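Local coordinates for protein PA1221 (Pseudomonas aeruginosa, PDB 4DG8) that belongs to the ANL clan of AMP-binding proteins, joins an AMP-binding domain to a predicted phosphopantetheine attachment domain, and binds adenosine monophosphate, at residues 44-49 with 232-237; 204-209 with 253-258; 243-248 with 273-278. All blocks are in the same frame, centred on the assembly; numbering follows the deposited sequence.

Contact 1: residues 44-49 with 232-237; sequences EAIRDR and CVLNDL
I46 and R47 lie beside C232 and V233 in parallel register, the central pair of strands in a four-stranded mixed sheet of the AMP-binding domain. Successive residues alternate between the faces: I46 and C232 share one, R47 and V233 the other. On the I46 face a chi1 of -60° sets CG2 anti to the backbone N, and from there it reaches CD1 of L234 at 3.8 Å, the two side chains crossing at a slant; helix 55-72 covers I46 with L58. The backbones are joined by C232 N to A45 O (2.8 Å), R47 N to C232 O (2.8 Å) and L234 N to R47 O (3.0 Å). A classic beta bulge at A45 and I46, opposite V53, lies on the other side of strand 44-48. Beyond the strand ends the link passes to the D236 side chain. The R49 guanidinium does not reach its carboxylate, NE staying 4.8 Å from OD2; only the aliphatic part of R49 lies over the carboxylate face, CG 3.4 Å from OD2. OD1 is bound in a salt bridge by R252. The other oxygen, D236 OD2, receives the backbone N of R49 on its syn lone pair at 2.7 Å.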
loop_
_atom_site.group_PDB
_atom_site.type_symbol
_atom_site.label_atom_id
_atom_site.label_comp_id
_atom_site.label_asym_id
_atom_site.label_seq_id
_atom_site.Cartn_x
_atom_site.Cartn_y
_atom_site.Cartn_z
ATOM N N GLU A 44 7.692 24.325 -1.054
ATOM C CA GLU A 44 6.743 23.679 -1.957
ATOM C C GLU A 44 6.225 22.329 -1.400
ATOM O O GLU A 44 6.989 21.388 -1.175
ATOM C CB GLU A 44 7.450 23.476 -3.295
ATOM C CG GLU A 44 6.584 23.040 -4.419
ATOM C CD GLU A 44 7.370 22.948 -5.706
ATOM O OE1 GLU A 44 8.559 22.592 -5.636
ATOM O OE2 GLU A 44 6.805 23.244 -6.778
ATOM N N ALA A 45 4.931 22.272 -1.118
ATOM C CA ALA A 45 4.288 21.070 -0.581
ATOM C C ALA A 45 3.801 20.095 -1.654
ATOM O O ALA A 45 3.768 18.888 -1.445
ATOM C CB ALA A 45 3.150 21.458 0.346
ATOM N N ILE A 46 3.349 20.649 -2.774
ATOM C CA ILE A 46 2.782 19.865 -3.864
ATOM C C ILE A 46 3.250 20.455 -5.187
ATOM O O ILE A 46 3.124 21.651 -5.406
ATOM C CB ILE A 46 1.236 19.941 -3.873
ATOM C CG1 ILE A 46 0.618 19.418 -2.574
ATOM C CG2 ILE A 46 0.667 19.180 -5.049
ATOM C CD1 ILE A 46 -0.908 19.605 -2.538
ATOM N N ARG A 47 3.747 19.612 -6.080
ATOM C CA ARG A 47 4.045 20.050 -7.433
ATOM C C ARG A 47 3.222 19.250 -8.426
ATOM O O ARG A 47 3.319 18.019 -8.478
ATOM C CB ARG A 47 5.536 19.884 -7.757
ATOM C CG ARG A 47 5.851 20.043 -9.263
ATOM C CD ARG A 47 5.868 21.496 -9.690
ATOM N NE ARG A 47 7.046 22.144 -9.137
ATOM C CZ ARG A 47 8.169 22.368 -9.810
ATOM N NH1 ARG A 47 8.259 22.047 -11.097
ATOM N NH2 ARG A 47 9.196 22.940 -9.193
ATOM N N ASP A 48 2.420 19.941 -9.224
ATOM C CA ASP A 48 1.579 19.261 -10.206
ATOM C C ASP A 48 1.651 19.952 -11.571
ATOM O O ASP A 48 2.439 20.887 -11.742
ATOM C CB ASP A 48 0.140 19.121 -9.674
ATOM C CG ASP A 48 -0.561 20.463 -9.437
ATOM O OD1 ASP A 48 -0.133 21.504 -9.999
ATOM O OD2 ASP A 48 -1.586 20.458 -8.708
ATOM N N ARG A 49 0.865 19.502 -12.554
ATOM C CA ARG A 49 0.951 20.112 -13.891
ATOM C C ARG A 49 0.578 21.609 -13.922
ATOM O O ARG A 49 0.950 22.330 -14.862
ATOM C CB ARG A 49 0.136 19.332 -14.927
ATOM C CG ARG A 49 -1.376 19.350 -14.702
ATOM C CD ARG A 49 -2.045 18.270 -15.523
ATOM N NE ARG A 49 -3.438 18.578 -15.823
ATOM C CZ ARG A 49 -3.825 19.411 -16.790
ATOM N NH1 ARG A 49 -2.922 20.034 -17.544
ATOM N NH2 ARG A 49 -5.118 19.634 -16.999
ATOM N N CYS A 232 5.284 16.784 -2.493
ATOM C CA CYS A 232 4.617 15.714 -3.191
ATOM C C CYS A 232 4.650 16.085 -4.662
ATOM O O CYS A 232 3.978 17.025 -5.095
ATOM C CB CYS A 232 3.158 15.628 -2.725
ATOM S SG CYS A 232 3.006 14.990 -1.063
ATOM N N VAL A 233 5.392 15.306 -5.438
ATOM C CA VAL A 233 5.471 15.526 -6.869
ATOM C C VAL A 233 4.510 14.529 -7.489
ATOM O O VAL A 233 4.836 13.347 -7.650
ATOM C CB VAL A 233 6.892 15.212 -7.370
ATOM C CG1 VAL A 233 7.014 15.522 -8.847
ATOM C CG2 VAL A 233 7.921 16.026 -6.567
ATOM N N LEU A 234 3.354 15.029 -7.911
ATOM C CA LEU A 234 2.242 14.155 -8.262
ATOM C C LEU A 234 2.438 13.679 -9.673
ATOM O O LEU A 234 2.746 14.484 -10.555
ATOM C CB LEU A 234 0.913 14.914 -8.188
ATOM C CG LEU A 234 0.552 15.662 -6.904
ATOM C CD1 LEU A 234 -0.861 16.265 -7.038
ATOM C CD2 LEU A 234 0.641 14.752 -5.690
ATOM N N ASN A 235 2.202 12.398 -9.928
ATOM C CA ASN A 235 2.219 11.985 -11.306
ATOM C C ASN A 235 0.814 12.164 -11.841
ATOM O O ASN A 235 -0.045 11.288 -11.698
ATOM C CB ASN A 235 2.600 10.503 -11.432
ATOM C CG ASN A 235 2.385 9.967 -12.857
ATOM O OD1 ASN A 235 2.346 10.738 -13.811
ATOM N ND2 ASN A 235 2.235 8.652 -12.996
ATOM N N ASP A 236 0.620 13.304 -12.500
ATOM C CA ASP A 236 -0.557 13.614 -13.313
ATOM C C ASP A 236 -0.255 13.512 -14.806
ATOM O O ASP A 236 -0.976 14.074 -15.631
ATOM C CB ASP A 236 -1.178 14.967 -12.938
ATOM C CG ASP A 236 -0.149 16.069 -12.837
ATOM O OD1 ASP A 236 0.988 15.865 -13.338
ATOM O OD2 ASP A 236 -0.487 17.130 -12.273
ATOM N N LEU A 237 0.900 12.946 -15.140
ATOM C CA LEU A 237 1.318 12.828 -16.538
ATOM C C LEU A 237 0.732 11.624 -17.287
ATOM O O LEU A 237 0.319 11.738 -18.435
ATOM C CB LEU A 237 2.843 12.830 -16.634
ATOM C CG LEU A 237 3.460 14.166 -16.230
ATOM C CD1 LEU A 237 4.966 14.141 -16.405
ATOM C CD2 LEU A 237 2.854 15.285 -17.066
#

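Contact 2: residues 204-209 with 253-258; sequences QMRFLV and GADSAW
R206 and D255 exchange backbone and side-chain bonds where strand 206-209, at the edge of one sheet of the AMP-binding domain, meets strand 256-260, at the edge of another. D255 OD1 accepts R206 N at 2.8 Å on its syn side and S256 OG at 2.9 Å on its anti side, from opposite faces of the carboxylate; OG is also bound by Q280 NE2. The second oxygen, OD2, accepts a hydrogen bond from a water that in turn accepts from Q204 N. R206 O is likewise doubly served: D255 N (3.0 Å) lies in the carbonyl plane on a lone pair, whereas S256 N stands above that plane. L208 N then donates nearly straight to S256 O at 2.9 Å, and a second water joins L208 O to W258 N. The R206 side chain bends at chi3 (66°) and gives a weak bond from NE to G253 O; its NH2 is held by R252 O. S256 CB also sits over the F207 ring, 3.6 Å from its centroid, in a CH-pi contact. Two grips on D255 OD1 should fix the rotation of the carboxylate and probably stabilise its negative charge.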
loop_
_atom_site.group_PDB
_atom_site.type_symbol
_atom_site.label_atom_id
_atom_site.label_comp_id
_atom_site.label_asym_id
_atom_site.label_seq_id
_atom_site.Cartn_x
_atom_site.Cartn_y
_atom_site.Cartn_z
ATOM N N GLN A 204 15.732 17.445 0.321
ATOM C CA GLN A 204 14.514 18.115 -0.156
ATOM C C GLN A 204 13.281 17.225 -0.136
ATOM O O GLN A 204 12.155 17.711 -0.332
ATOM C CB GLN A 204 14.689 18.691 -1.571
ATOM C CG GLN A 204 15.647 19.866 -1.674
ATOM C CD GLN A 204 15.293 20.776 -2.837
ATOM O OE1 GLN A 204 15.637 20.499 -3.993
ATOM N NE2 GLN A 204 14.576 21.863 -2.537
ATOM N N MET A 205 13.493 15.927 0.064
ATOM C CA MET A 205 12.389 14.989 0.231
ATOM C C MET A 205 11.319 15.194 -0.838
ATOM O O MET A 205 10.139 15.367 -0.510
ATOM C CB MET A 205 11.785 15.094 1.637
ATOM C CG MET A 205 12.763 14.675 2.747
ATOM S SD MET A 205 13.208 12.950 2.542
ATOM C CE MET A 205 11.924 12.144 3.513
ATOM N N ARG A 206 11.708 15.168 -2.116
ATOM C CA ARG A 206 10.697 15.380 -3.137
ATOM C C ARG A 206 10.255 14.024 -3.667
ATOM O O ARG A 206 10.872 13.438 -4.562
ATOM C CB ARG A 206 11.251 16.266 -4.253
ATOM C CG ARG A 206 11.645 17.676 -3.772
ATOM C CD ARG A 206 12.253 18.519 -4.884
ATOM N NE ARG A 206 11.286 18.822 -5.940
ATOM C CZ ARG A 206 10.452 19.859 -5.936
ATOM N NH1 ARG A 206 10.422 20.705 -4.916
ATOM N NH2 ARG A 206 9.623 20.040 -6.950
ATOM N N PHE A 207 9.104 13.587 -3.163
ATOM C CA PHE A 207 8.632 12.231 -3.395
ATOM C C PHE A 207 7.747 12.163 -4.609
ATOM O O PHE A 207 6.831 12.964 -4.760
ATOM C CB PHE A 207 7.857 11.697 -2.185
ATOM C CG PHE A 207 8.690 10.904 -1.257
ATOM C CD1 PHE A 207 9.375 11.525 -0.220
ATOM C CD2 PHE A 207 8.833 9.540 -1.435
ATOM C CE1 PHE A 207 10.171 10.790 0.629
ATOM C CE2 PHE A 207 9.628 8.796 -0.577
ATOM C CZ PHE A 207 10.289 9.415 0.450
ATOM N N LEU A 208 8.042 11.207 -5.481
ATOM C CA LEU A 208 7.134 10.843 -6.533
ATOM C C LEU A 208 5.870 10.306 -5.867
ATOM O O LEU A 208 5.935 9.396 -5.044
ATOM C CB LEU A 208 7.765 9.757 -7.397
ATOM C CG LEU A 208 6.813 9.144 -8.422
ATOM C CD1 LEU A 208 6.399 10.202 -9.417
ATOM C CD2 LEU A 208 7.464 7.971 -9.136
ATOM N N VAL A 209 4.732 10.896 -6.197
ATOM C CA VAL A 209 3.450 10.375 -5.759
ATOM C C VAL A 209 2.777 9.714 -6.947
ATOM O O VAL A 209 2.339 10.378 -7.887
ATOM C CB VAL A 209 2.544 11.473 -5.182
ATOM C CG1 VAL A 209 1.108 10.922 -4.919
ATOM C CG2 VAL A 209 3.160 12.056 -3.930
ATOM N N GLY A 253 11.639 17.796 -10.588
ATOM C CA GLY A 253 12.571 17.625 -9.491
ATOM C C GLY A 253 12.304 16.531 -8.456
ATOM O O GLY A 253 12.821 16.607 -7.338
ATOM N N ALA A 254 11.545 15.499 -8.804
ATOM C CA ALA A 254 11.437 14.366 -7.888
ATOM C C ALA A 254 12.822 13.757 -7.664
ATOM O O ALA A 254 13.553 13.501 -8.624
ATOM C CB ALA A 254 10.471 13.319 -8.417
ATOM N N ASP A 255 13.219 13.664 -6.399
ATOM C CA ASP A 255 14.442 12.968 -5.973
ATOM C C ASP A 255 14.267 11.661 -5.165
ATOM O O ASP A 255 15.245 11.026 -4.818
ATOM C CB ASP A 255 15.378 13.939 -5.241
ATOM C CG ASP A 255 14.734 14.551 -3.994
ATOM O OD1 ASP A 255 13.857 13.894 -3.381
ATOM O OD2 ASP A 255 15.118 15.686 -3.623
ATOM N N SER A 256 13.032 11.294 -4.828
ATOM C CA SER A 256 12.774 10.147 -3.966
ATOM C C SER A 256 11.601 9.381 -4.550
ATOM O O SER A 256 10.625 9.984 -4.995
ATOM C CB SER A 256 12.397 10.594 -2.534
ATOM O OG SER A 256 13.393 11.426 -1.948
ATOM N N ALA A 257 11.682 8.060 -4.570
ATOM C CA ALA A 257 10.565 7.320 -5.138
ATOM C C ALA A 257 10.405 5.926 -4.575
ATOM O O ALA A 257 11.372 5.283 -4.188
ATOM C CB ALA A 257 10.658 7.280 -6.678
ATOM N N TRP A 258 9.159 5.485 -4.532
ATOM C CA TRP A 258 8.831 4.087 -4.339
ATOM C C TRP A 258 8.449 3.507 -5.700
ATOM O O TRP A 258 7.698 4.120 -6.460
ATOM C CB TRP A 258 7.650 3.934 -3.372
ATOM C CG TRP A 258 6.988 2.570 -3.478
ATOM C CD1 TRP A 258 5.898 2.242 -4.241
ATOM C CD2 TRP A 258 7.414 1.352 -2.842
ATOM N NE1 TRP A 258 5.614 0.909 -4.097
ATOM C CE2 TRP A 258 6.529 0.336 -3.252
ATOM C CE3 TRP A 258 8.467 1.021 -1.973
ATOM C CZ2 TRP A 258 6.639 -0.994 -2.796
ATOM C CZ3 TRP A 258 8.585 -0.309 -1.531
ATOM C CH2 TRP A 258 7.671 -1.289 -1.938
HETATM O O HOH W 1 17.013 16.340 -2.045
HETATM O O HOH W 2 7.069 7.039 -5.631
#

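Contact 3: residues 243-248 with 273-278; sequences GVLRQL and DCLGGL
Helix 242-250 runs past the end of a 3-10 segment that extends to L275, and R246 and C274 bring the two backbones nearest, with 5.4 Å between their CA atoms. The 3-10 segment leads into a type II beta turn, L275 to L278, and so links helix 261-270 to strand 280-284 within the alpha/beta fold of the AMP-binding domain. L245 faces it from the helix. Its CG is anti to the backbone N (chi1 -178°), which carries CD2 into the angle between C274 and L275: this methyl lies 3.6 Å from C274 O, 3.9 Å from C274 SG and 3.8 Å from L275 CD2. L267 of helix 261-270 also packs on both L245 and C274. R246 reaches along the outer side with its chain extended from CG to NE, CG lying 3.9 Å from C274 CB. Its guanidinium is laid with one face over the D273 backbone, D273 O being offset toward the rim, and is turned 73° from the D273 carboxylate. The two charged groups do not pair directly: R246 NE forms a salt bridge with D271, and D273 OD1 one with R299. A water bridges them instead, accepting from R246 NH2 at 2.9 Å and donating weakly to D273 OD2.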
loop_
_atom_site.group_PDB
_atom_site.type_symbol
_atom_site.label_atom_id
_atom_site.label_comp_id
_atom_site.label_asym_id
_atom_site.label_seq_id
_atom_site.Cartn_x
_atom_site.Cartn_y
_atom_site.Cartn_z
ATOM N N GLY A 243 9.625 7.256 -19.821
ATOM C CA GLY A 243 9.461 8.624 -20.268
ATOM C C GLY A 243 8.813 9.488 -19.203
ATOM O O GLY A 243 9.326 10.559 -18.862
ATOM N N VAL A 244 7.689 9.020 -18.668
ATOM C CA VAL A 244 6.976 9.755 -17.618
ATOM C C VAL A 244 7.854 9.949 -16.370
ATOM O O VAL A 244 7.880 11.031 -15.792
ATOM C CB VAL A 244 5.620 9.087 -17.244
ATOM C CG1 VAL A 244 5.003 9.746 -16.021
ATOM C CG2 VAL A 244 4.639 9.126 -18.431
ATOM N N LEU A 245 8.581 8.911 -15.964
ATOM C CA LEU A 245 9.492 9.044 -14.821
ATOM C C LEU A 245 10.575 10.086 -15.106
ATOM O O LEU A 245 10.859 10.960 -14.268
ATOM C CB LEU A 245 10.150 7.701 -14.460
ATOM C CG LEU A 245 11.072 7.779 -13.236
ATOM C CD1 LEU A 245 10.336 8.410 -12.040
ATOM C CD2 LEU A 245 11.690 6.395 -12.859
ATOM N N ARG A 246 11.181 9.975 -16.287
ATOM C CA ARG A 246 12.196 10.928 -16.726
ATOM C C ARG A 246 11.675 12.366 -16.667
ATOM O O ARG A 246 12.400 13.283 -16.282
ATOM C CB ARG A 246 12.664 10.610 -18.146
ATOM C CG ARG A 246 13.800 9.593 -18.246
ATOM C CD ARG A 246 14.159 9.381 -19.731
ATOM N NE ARG A 246 15.127 8.307 -19.940
ATOM C CZ ARG A 246 16.446 8.473 -19.973
ATOM N NH1 ARG A 246 16.969 9.677 -19.801
ATOM N NH2 ARG A 246 17.249 7.433 -20.169
ATOM N N GLN A 247 10.413 12.562 -17.043
ATOM C CA GLN A 247 9.810 13.896 -17.019
ATOM C C GLN A 247 9.618 14.373 -15.596
ATOM O O GLN A 247 9.894 15.526 -15.261
ATOM C CB GLN A 247 8.440 13.869 -17.666
ATOM C CG GLN A 247 8.377 14.573 -18.989
ATOM C CD GLN A 247 6.964 14.607 -19.523
ATOM O OE1 GLN A 247 6.365 13.560 -19.781
ATOM N NE2 GLN A 247 6.407 15.805 -19.648
ATOM N N LEU A 248 9.118 13.471 -14.767
ATOM C CA LEU A 248 8.805 13.807 -13.387
ATOM C C LEU A 248 10.068 14.162 -12.598
ATOM O O LEU A 248 10.034 15.036 -11.738
ATOM C CB LEU A 248 8.020 12.670 -12.726
ATOM C CG LEU A 248 6.580 12.535 -13.252
ATOM C CD1 LEU A 248 5.895 11.244 -12.797
ATOM C CD2 LEU A 248 5.764 13.784 -12.887
ATOM N N ASP A 273 18.619 4.012 -17.393
ATOM C CA ASP A 273 18.947 5.415 -17.165
ATOM C C ASP A 273 17.744 6.258 -16.736
ATOM O O ASP A 273 17.934 7.403 -16.323
ATOM C CB ASP A 273 19.623 6.068 -18.386
ATOM C CG ASP A 273 21.082 5.645 -18.559
ATOM O OD1 ASP A 273 21.655 5.017 -17.638
ATOM O OD2 ASP A 273 21.663 5.966 -19.618
ATOM N N CYS A 274 16.514 5.732 -16.811
ATOM C CA CYS A 274 15.372 6.566 -16.401
ATOM C C CYS A 274 15.367 6.865 -14.893
ATOM O O CYS A 274 14.642 7.736 -14.413
ATOM C CB CYS A 274 14.029 5.987 -16.847
ATOM S SG CYS A 274 13.412 4.604 -15.883
ATOM N N LEU A 275 16.186 6.142 -14.149
ATOM C CA LEU A 275 16.270 6.369 -12.712
ATOM C C LEU A 275 17.184 7.553 -12.380
ATOM O O LEU A 275 17.151 8.063 -11.253
ATOM C CB LEU A 275 16.772 5.118 -12.003
ATOM C CG LEU A 275 15.951 3.859 -12.306
ATOM C CD1 LEU A 275 16.594 2.652 -11.635
ATOM C CD2 LEU A 275 14.464 4.038 -11.916
ATOM N N GLY A 276 17.987 7.984 -13.360
ATOM C CA GLY A 276 18.970 9.035 -13.133
ATOM C C GLY A 276 18.357 10.265 -12.480
ATOM O O GLY A 276 17.309 10.748 -12.912
ATOM N N GLY A 277 18.999 10.779 -11.432
ATOM C CA GLY A 277 18.446 11.925 -10.725
ATOM C C GLY A 277 17.686 11.561 -9.448
ATOM O O GLY A 277 17.418 12.436 -8.618
ATOM N N LEU A 278 17.335 10.285 -9.278
ATOM C CA LEU A 278 16.804 9.814 -7.985
ATOM C C LEU A 278 17.909 9.723 -6.936
ATOM O O LEU A 278 18.988 9.184 -7.199
ATOM C CB LEU A 278 16.108 8.453 -8.118
ATOM C CG LEU A 278 14.782 8.440 -8.877
ATOM C CD1 LEU A 278 14.208 7.009 -8.915
ATOM C CD2 LEU A 278 13.792 9.412 -8.243
HETATM O O HOH W 3 19.657 7.779 -21.689
#

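How the contacts relate
Contacts 1 and 2 share a sheet, since strands 231-234 and 206-209 are neighbours in it; their centres lie 10 Å apart. V233 N probably bonds to F207 O at 2.8 Å, and E44 OE1 meets R206 NH1 in a salt bridge of 2.7 Å. Helix 242-250 ties contact 3 to both: L248 CD1 packs 3.6 Å from L208 CD1 and 3.6 Å from N235 CB. Contact 3 is centred 11 Å from contact 2 and 15 Å from contact 1. Strands 231-234 and 256-260 flank that helix in sequence, and strand 280-284 follows contact 3. The pocket holding adenosine monophosphate draws its residues from between 284 and 428, later in the sequence than all six segments.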